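Local coordinates for D,D-dipeptidase/D,D-carboxypeptidase (Enterococcus faecalis, PDB 4MUQ), which probably hydrolyses D-Ala-D-Ala dipeptide and trims terminal D-Ala from peptides, as a zinc-dependent D,D-peptidase of vancomycin resistance, at residues I215-A220 and N241-V246; G173-K178 and A211-Y216. One frame throughout, in Å; residues are numbered along the deposited sequence.

Interaction 1: I215-A220 and N241-V246; sequences IYYVPA and NIDGFV
Val218 and Phe245 face each other as an antiparallel hydrogen-bonded pair, and two backbone bonds join them: Val218 N gives its hydrogen to Phe245 O at 2.8 Å, and Phe245 N returns one to Val218 O. Beside it, Tyr217 and Val246 form a non-hydrogen-bonded pair, with Tyr217 CA 3.3 Å from Phe245 O in a CA-H...O contact. On the face carrying Tyr217 and Val246, Ile215 CG2 packs on Val246 CG1 (3.7 Å), and helices 176-183 and 187-194 cover both residues. On the other face, the Phe245 ring reaches Ala220 CB from CE2 (4.0 Å). These are the two central strands, 213-219 and 244-250, of a four-stranded antiparallel sheet with outer strands 203-205 and 234-239. Tyr217 turns its CG away from its own N (chi1 171°), which lays the ring along the neighbouring strand toward Gly244, and Tyr217 OH donates to Asp243 OD1 at 2.7 Å from above the carboxylate plane; ring and carboxylate stand 77° apart. Asp243 OD2 is salt-bridged to Lys195. Exposed Pro219 and Gly244 form a last, non-hydrogen-bonded pair, and loop begins at Ala220 and Asp243. There Ala220 N reaches Asp243 O (2.9 Å), but a water also bridges that oxygen to Ala220 O.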
ATOM      1  N   ILE A 215      15.453  -9.145   0.806  1.00 19.71           N
ATOM      2  CA  ILE A 215      15.014  -7.766   0.987  1.00 18.10           C
ATOM      3  C   ILE A 215      15.992  -7.055   1.916  1.00 19.36           C
ATOM      4  O   ILE A 215      16.437  -7.628   2.920  1.00 18.32           O
ATOM      5  CB  ILE A 215      13.627  -7.719   1.622  1.00 18.40           C
ATOM      6  CG1 ILE A 215      12.630  -8.487   0.762  1.00 20.74           C
ATOM      7  CG2 ILE A 215      13.143  -6.284   1.769  1.00 17.94           C
ATOM      8  CD1 ILE A 215      11.304  -8.690   1.431  1.00 24.25           C
ATOM      9  N   TYR A 216      16.345  -5.819   1.577  1.00 18.70           N
ATOM     10  CA  TYR A 216      17.218  -5.042   2.450  1.00 17.95           C
ATOM     11  C   TYR A 216      16.980  -3.545   2.323  1.00 17.51           C
ATOM     12  O   TYR A 216      16.422  -3.063   1.331  1.00 17.17           O
ATOM     13  CB  TYR A 216      18.705  -5.400   2.252  1.00 19.62           C
ATOM     14  CG  TYR A 216      19.274  -5.143   0.873  1.00 19.30           C
ATOM     15  CD1 TYR A 216      20.018  -3.996   0.609  1.00 22.68           C
ATOM     16  CD2 TYR A 216      19.088  -6.055  -0.158  1.00 22.78           C
ATOM     17  CE1 TYR A 216      20.554  -3.766  -0.643  1.00 24.41           C
ATOM     18  CE2 TYR A 216      19.620  -5.834  -1.414  1.00 25.73           C
ATOM     19  CZ  TYR A 216      20.351  -4.685  -1.649  1.00 26.26           C
ATOM     20  OH  TYR A 216      20.885  -4.457  -2.898  1.00 32.09           O
ATOM     21  N   TYR A 217      17.400  -2.825   3.356  1.00 18.32           N
ATOM     22  CA  TYR A 217      17.254  -1.383   3.426  1.00 19.20           C
ATOM     23  C   TYR A 217      18.572  -0.704   3.088  1.00 19.59           C
ATOM     24  O   TYR A 217      19.639  -1.196   3.453  1.00 20.26           O
ATOM     25  CB  TYR A 217      16.818  -0.992   4.839  1.00 18.44           C
ATOM     26  CG  TYR A 217      16.842   0.493   5.110  1.00 16.45           C
ATOM     27  CD1 TYR A 217      15.827   1.324   4.644  1.00 15.25           C
ATOM     28  CD2 TYR A 217      17.872   1.063   5.842  1.00 19.83           C
ATOM     29  CE1 TYR A 217      15.849   2.677   4.900  1.00 18.32           C
ATOM     30  CE2 TYR A 217      17.900   2.414   6.098  1.00 20.01           C
ATOM     31  CZ  TYR A 217      16.880   3.216   5.623  1.00 20.48           C
ATOM     32  OH  TYR A 217      16.914   4.567   5.886  1.00 21.04           O
ATOM     33  N   VAL A 218      18.484   0.417   2.376  1.00 18.26           N
ATOM     34  CA  VAL A 218      19.634   1.245   2.045  1.00 18.81           C
ATOM     35  C   VAL A 218      19.310   2.681   2.436  1.00 19.84           C
ATOM     36  O   VAL A 218      18.386   3.275   1.889  1.00 18.64           O
ATOM     37  CB  VAL A 218      19.945   1.201   0.533  1.00 22.46           C
ATOM     38  CG1 VAL A 218      21.132   2.097   0.203  1.00 24.05           C
ATOM     39  CG2 VAL A 218      20.216  -0.224   0.076  1.00 23.96           C
ATOM     40  N   PRO A 219      20.048   3.250   3.396  1.00 20.72           N
ATOM     41  CA  PRO A 219      19.777   4.645   3.766  1.00 22.76           C
ATOM     42  C   PRO A 219      20.126   5.619   2.637  1.00 21.20           C
ATOM     43  O   PRO A 219      21.128   5.438   1.942  1.00 24.29           O
ATOM     44  CB  PRO A 219      20.719   4.874   4.953  1.00 25.98           C
ATOM     45  CG  PRO A 219      21.854   3.914   4.726  1.00 27.11           C
ATOM     46  CD  PRO A 219      21.201   2.693   4.130  1.00 21.27           C
ATOM     47  N   ALA A 220      19.314   6.654   2.459  1.00 21.71           N
ATOM     48  CA  ALA A 220      19.588   7.645   1.427  1.00 21.77           C
ATOM     49  C   ALA A 220      20.712   8.579   1.840  1.00 26.96           C
ATOM     50  O   ALA A 220      20.752   9.063   2.974  1.00 31.89           O
ATOM     51  CB  ALA A 220      18.336   8.446   1.109  1.00 22.29           C
ATOM     52  N   ASN A 241       9.554   6.767   1.819  1.00 12.39           N
ATOM     53  CA  ASN A 241       8.925   8.078   2.030  1.00 11.63           C
ATOM     54  C   ASN A 241       9.533   8.876   3.174  1.00 13.26           C
ATOM     55  O   ASN A 241       9.028   9.940   3.541  1.00 14.79           O
ATOM     56  CB  ASN A 241       7.397   7.972   2.225  1.00 11.64           C
ATOM     57  CG  ASN A 241       6.676   9.227   1.793  1.00 12.38           C
ATOM     58  OD1 ASN A 241       7.046   9.863   0.801  1.00 15.13           O
ATOM     59  ND2 ASN A 241       5.629   9.601   2.538  1.00 12.45           N
ATOM     60  N   ILE A 242      10.637   8.375   3.724  1.00 13.60           N
ATOM     61  CA  ILE A 242      11.205   8.985   4.920  1.00 14.38           C
ATOM     62  C   ILE A 242      12.708   9.227   4.810  1.00 17.17           C
ATOM     63  O   ILE A 242      13.181  10.359   4.914  1.00 18.22           O
ATOM     64  CB  ILE A 242      10.960   8.105   6.172  1.00 15.88           C
ATOM     65  CG1 ILE A 242       9.487   7.718   6.302  1.00 17.22           C
ATOM     66  CG2 ILE A 242      11.453   8.815   7.432  1.00 17.34           C
ATOM     67  CD1 ILE A 242       9.228   6.742   7.444  1.00 22.55           C
ATOM     68  N   ASP A 243      13.466   8.159   4.593  1.00 15.34           N
ATOM     69  CA  ASP A 243      14.900   8.264   4.771  1.00 16.15           C
ATOM     70  C   ASP A 243      15.725   7.316   3.928  1.00 17.26           C
ATOM     71  O   ASP A 243      16.936   7.316   4.053  1.00 19.00           O
ATOM     72  CB  ASP A 243      15.253   8.087   6.260  1.00 19.87           C
ATOM     73  CG  ASP A 243      14.686   6.794   6.854  1.00 17.42           C
ATOM     74  OD1 ASP A 243      14.570   5.794   6.117  1.00 17.41           O
ATOM     75  OD2 ASP A 243      14.373   6.780   8.068  1.00 22.97           O
ATOM     76  N   GLY A 244      15.105   6.503   3.084  1.00 16.61           N
ATOM     77  CA  GLY A 244      15.887   5.538   2.330  1.00 17.80           C
ATOM     78  C   GLY A 244      15.075   4.640   1.420  1.00 13.78           C
ATOM     79  O   GLY A 244      13.908   4.928   1.075  1.00 14.08           O
ATOM     80  N   PHE A 245      15.702   3.532   1.041  1.00 16.15           N
ATOM     81  CA  PHE A 245      15.181   2.661   0.013  1.00 17.30           C
ATOM     82  C   PHE A 245      15.064   1.233   0.520  1.00 14.36           C
ATOM     83  O   PHE A 245      15.862   0.787   1.358  1.00 15.60           O
ATOM     84  CB  PHE A 245      16.092   2.700  -1.221  1.00 17.15           C
ATOM     85  CG  PHE A 245      16.273   4.074  -1.808  1.00 17.50           C
ATOM     86  CD1 PHE A 245      15.306   4.612  -2.656  1.00 19.19           C
ATOM     87  CD2 PHE A 245      17.393   4.833  -1.507  1.00 20.50           C
ATOM     88  CE1 PHE A 245      15.469   5.877  -3.201  1.00 17.87           C
ATOM     89  CE2 PHE A 245      17.560   6.104  -2.047  1.00 21.17           C
ATOM     90  CZ  PHE A 245      16.594   6.626  -2.898  1.00 21.87           C
ATOM     91  N   VAL A 246      14.071   0.520   0.000  1.00 16.12           N
ATOM     92  CA  VAL A 246      13.939  -0.908   0.222  1.00 13.57           C
ATOM     93  C   VAL A 246      14.141  -1.622  -1.110  1.00 15.34           C
ATOM     94  O   VAL A 246      13.474  -1.307  -2.109  1.00 15.84           O
ATOM     95  CB  VAL A 246      12.568  -1.259   0.808  1.00 14.12           C
ATOM     96  CG1 VAL A 246      12.428  -2.769   0.966  1.00 16.88           C
ATOM     97  CG2 VAL A 246      12.403  -0.575   2.149  1.00 18.56           C
TER
HETATM   98  O   HOH W   1      18.788   9.214   5.052  1.00 35.66           O

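Interaction 2: G173-K178 and A211-Y216; sequences GYPHSK and AEIEIY
Ile213 and Ile215 share one rotamer: in each, CG1 sits beside the backbone N (chi1 -57° and -58°) and the chain then runs on extended to CD1, so both methyl ends are carried off the strand toward Pro175 and His176. Pro175 meets the two isoleucines tip to tip. Its CG lies 3.9 Å from Ile213 CD1 and equally far from Ile215 CD1, and this corner of the ring sits between the two methyl ends. Pro175 CD comes 4.0 Å from Ile213 CD1. The peptide bond before Pro175 is cis, and Tyr174 ends up with Pro175 CB over one face of its ring, toward the rim. From there Tyr174 CE2 makes a looser contact with Ile213 CD1, at 4.2 Å, the two side chains crossing at about a right angle; Phe205 meets the same tyrosine ring nearly perpendicularly.

His176 works from the other end of the patch. Its CE1 lies 3.6 Å from Ile215 CD1, while Ile215 CG2 comes to the edge of the imidazole, in its plane, 3.9 Å from CE1. Both ring nitrogens are occupied, ND1 with the hydroxyl of Tyr190 and NE2 with that of Thr248, which fixes the rotation of the ring and satisfies its buried polar atoms. No hydrogen bond joins the two segments; the contact rests on van der Waals packing. Pro175 is the N-cap residue of helix 176-183, and the whole is an alpha/beta packing contact in which the start of that helix, with its preceding type VI (cis-proline) turn, rests against one face of the C-terminal antiparallel sheet.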
ATOM      1  N   GLY A 173       2.959  -4.740  -2.357  1.00 11.89           N
ATOM      2  CA  GLY A 173       3.658  -5.719  -3.164  1.00 12.32           C
ATOM      3  C   GLY A 173       4.050  -6.966  -2.394  1.00 12.65           C
ATOM      4  O   GLY A 173       4.272  -6.925  -1.181  1.00 14.24           O
ATOM      5  N   TYR A 174       4.117  -8.079  -3.107  1.00 16.82           N
ATOM      6  CA  TYR A 174       4.614  -9.330  -2.553  1.00 15.14           C
ATOM      7  C   TYR A 174       6.143  -9.285  -2.607  1.00 20.78           C
ATOM      8  O   TYR A 174       6.711  -8.780  -3.574  1.00 21.89           O
ATOM      9  CB  TYR A 174       4.086 -10.476  -3.412  1.00 18.08           C
ATOM     10  CG  TYR A 174       4.363 -11.860  -2.887  1.00 20.02           C
ATOM     11  CD1 TYR A 174       3.510 -12.456  -1.958  1.00 21.58           C
ATOM     12  CD2 TYR A 174       5.459 -12.583  -3.331  1.00 22.71           C
ATOM     13  CE1 TYR A 174       3.755 -13.727  -1.478  1.00 24.44           C
ATOM     14  CE2 TYR A 174       5.712 -13.864  -2.856  1.00 22.45           C
ATOM     15  CZ  TYR A 174       4.854 -14.423  -1.931  1.00 23.35           C
ATOM     16  OH  TYR A 174       5.097 -15.694  -1.455  1.00 29.60           O
ATOM     17  N   PRO A 175       6.831  -9.839  -1.591  1.00 16.65           N
ATOM     18  CA  PRO A 175       6.333 -10.584  -0.426  1.00 14.79           C
ATOM     19  C   PRO A 175       6.136  -9.713   0.812  1.00 14.77           C
ATOM     20  O   PRO A 175       5.830 -10.250   1.887  1.00 15.02           O
ATOM     21  CB  PRO A 175       7.467 -11.577  -0.166  1.00 15.95           C
ATOM     22  CG  PRO A 175       8.699 -10.781  -0.510  1.00 19.50           C
ATOM     23  CD  PRO A 175       8.304  -9.890  -1.678  1.00 20.77           C
ATOM     24  N   HIS A 176       6.303  -8.402   0.680  1.00 11.87           N
ATOM     25  CA  HIS A 176       6.169  -7.512   1.824  1.00 12.05           C
ATOM     26  C   HIS A 176       4.853  -7.703   2.551  1.00 12.77           C
ATOM     27  O   HIS A 176       4.825  -7.752   3.777  1.00 13.80           O
ATOM     28  CB  HIS A 176       6.345  -6.059   1.385  1.00 10.68           C
ATOM     29  CG  HIS A 176       7.565  -5.868   0.548  1.00 10.95           C
ATOM     30  ND1 HIS A 176       8.840  -5.836   1.079  1.00 13.39           N
ATOM     31  CD2 HIS A 176       7.711  -5.792  -0.794  1.00 12.31           C
ATOM     32  CE1 HIS A 176       9.715  -5.717   0.096  1.00 16.29           C
ATOM     33  NE2 HIS A 176       9.055  -5.694  -1.050  1.00 14.32           N
ATOM     34  N   SER A 177       3.761  -7.822   1.797  1.00 12.58           N
ATOM     35  CA  SER A 177       2.447  -8.007   2.407  1.00 11.54           C
ATOM     36  C   SER A 177       2.362  -9.291   3.224  1.00 13.54           C
ATOM     37  O   SER A 177       1.680  -9.339   4.258  1.00 15.22           O
ATOM     38  CB  SER A 177       1.358  -7.987   1.333  1.00 14.46           C
ATOM     39  OG  SER A 177       1.619  -8.950   0.342  1.00 13.81           O
ATOM     40  N   LYS A 178       3.055 -10.326   2.764  1.00 13.07           N
ATOM     41  CA  LYS A 178       3.050 -11.613   3.445  1.00 13.97           C
ATOM     42  C   LYS A 178       3.887 -11.552   4.714  1.00 16.90           C
ATOM     43  O   LYS A 178       3.493 -12.096   5.751  1.00 17.33           O
ATOM     44  CB  LYS A 178       3.567 -12.716   2.520  1.00 15.04           C
ATOM     45  CG  LYS A 178       3.354 -14.117   3.052  1.00 19.68           C
ATOM     46  CD  LYS A 178       1.869 -14.425   3.154  1.00 22.30           C
ATOM     47  CE  LYS A 178       1.654 -15.880   3.549  1.00 27.56           C
ATOM     48  NZ  LYS A 178       0.208 -16.231   3.556  1.00 31.46           N
ATOM     49  N   ALA A 211      11.271 -19.346  -6.117  1.00 61.33           N
ATOM     50  CA  ALA A 211      12.608 -18.880  -5.767  1.00 66.19           C
ATOM     51  C   ALA A 211      12.646 -18.101  -4.449  1.00 55.66           C
ATOM     52  O   ALA A 211      11.618 -17.641  -3.943  1.00 42.66           O
ATOM     53  CB  ALA A 211      13.187 -18.049  -6.897  1.00 63.60           C
ATOM     54  N   GLU A 212      13.847 -17.964  -3.898  1.00 44.15           N
ATOM     55  CA  GLU A 212      14.058 -17.167  -2.701  1.00 33.35           C
ATOM     56  C   GLU A 212      14.011 -15.692  -3.050  1.00 29.19           C
ATOM     57  O   GLU A 212      14.368 -15.293  -4.159  1.00 30.99           O
ATOM     58  CB  GLU A 212      15.413 -17.499  -2.078  1.00 41.21           C
ATOM     59  CG  GLU A 212      15.509 -18.908  -1.536  1.00 42.62           C
ATOM     60  CD  GLU A 212      16.937 -19.319  -1.251  1.00 43.19           C
ATOM     61  OE1 GLU A 212      17.820 -19.008  -2.080  1.00 62.86           O
ATOM     62  OE2 GLU A 212      17.175 -19.954  -0.202  1.00 63.73           O
ATOM     63  N   ILE A 213      13.568 -14.885  -2.094  1.00 26.25           N
ATOM     64  CA  ILE A 213      13.560 -13.443  -2.259  1.00 23.77           C
ATOM     65  C   ILE A 213      14.335 -12.821  -1.108  1.00 28.17           C
ATOM     66  O   ILE A 213      14.130 -13.184   0.050  1.00 28.00           O
ATOM     67  CB  ILE A 213      12.121 -12.889  -2.260  1.00 21.57           C
ATOM     68  CG1 ILE A 213      11.298 -13.565  -3.364  1.00 25.17           C
ATOM     69  CG2 ILE A 213      12.124 -11.366  -2.388  1.00 22.30           C
ATOM     70  CD1 ILE A 213       9.806 -13.277  -3.273  1.00 27.57           C
ATOM     71  N   GLU A 214      15.240 -11.905  -1.429  1.00 22.35           N
ATOM     72  CA  GLU A 214      15.964 -11.167  -0.403  1.00 21.41           C
ATOM     73  C   GLU A 214      15.523  -9.720  -0.390  1.00 21.65           C
ATOM     74  O   GLU A 214      15.234  -9.137  -1.441  1.00 22.17           O
ATOM     75  CB  GLU A 214      17.471 -11.243  -0.630  1.00 23.67           C
ATOM     76  CG  GLU A 214      18.060 -12.609  -0.348  1.00 26.42           C
ATOM     77  CD  GLU A 214      19.572 -12.597  -0.372  1.00 34.19           C
ATOM     78  OE1 GLU A 214      20.144 -12.441  -1.469  1.00 40.02           O
ATOM     79  OE2 GLU A 214      20.184 -12.739   0.710  1.00 45.82           O
ATOM     80  N   ILE A 215      15.453  -9.145   0.806  1.00 19.71           N
ATOM     81  CA  ILE A 215      15.014  -7.766   0.987  1.00 18.10           C
ATOM     82  C   ILE A 215      15.992  -7.055   1.916  1.00 19.36           C
ATOM     83  O   ILE A 215      16.437  -7.628   2.920  1.00 18.32           O
ATOM     84  CB  ILE A 215      13.627  -7.719   1.622  1.00 18.40           C
ATOM     85  CG1 ILE A 215      12.630  -8.487   0.762  1.00 20.74           C
ATOM     86  CG2 ILE A 215      13.143  -6.284   1.769  1.00 17.94           C
ATOM     87  CD1 ILE A 215      11.304  -8.690   1.431  1.00 24.25           C
ATOM     88  N   TYR A 216      16.345  -5.819   1.577  1.00 18.70           N
ATOM     89  CA  TYR A 216      17.218  -5.042   2.450  1.00 17.95           C
ATOM     90  C   TYR A 216      16.980  -3.545   2.323  1.00 17.51           C
ATOM     91  O   TYR A 216      16.422  -3.063   1.331  1.00 17.17           O
ATOM     92  CB  TYR A 216      18.705  -5.400   2.252  1.00 19.62           C
ATOM     93  CG  TYR A 216      19.274  -5.143   0.873  1.00 19.30           C
ATOM     94  CD1 TYR A 216      20.018  -3.996   0.609  1.00 22.68           C
ATOM     95  CD2 TYR A 216      19.088  -6.055  -0.158  1.00 22.78           C
ATOM     96  CE1 TYR A 216      20.554  -3.766  -0.643  1.00 24.41           C
ATOM     97  CE2 TYR A 216      19.620  -5.834  -1.414  1.00 25.73           C
ATOM     98  CZ  TYR A 216      20.351  -4.685  -1.649  1.00 26.26           C
ATOM     99  OH  TYR A 216      20.885  -4.457  -2.898  1.00 32.09           O
TER

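Strand 213-219 carries both contacts, whose centres lie 15 Å apart, and Ile215 belongs to each. Interaction 1 pairs the strand with 244-250 inside the sheet, whereas interaction 2 sets the sheet's helix-covered face against the start of helix 176-183. The two meet directly, Val246 CG1 of interaction 1 packing on His176 CE1 of interaction 2 at 4.1 Å. His176, Ile215 and Val246 form one packed cluster. Neither contact belongs to the active site. The chain passes from zinc ligand His168 through strand 168-171 of the other sheet to the turn and helix start at 173-178, which interaction 2 joins to the C-terminal sheet. The Tyr174 side chain lies about 7 Å from a bound polyethylene glycol.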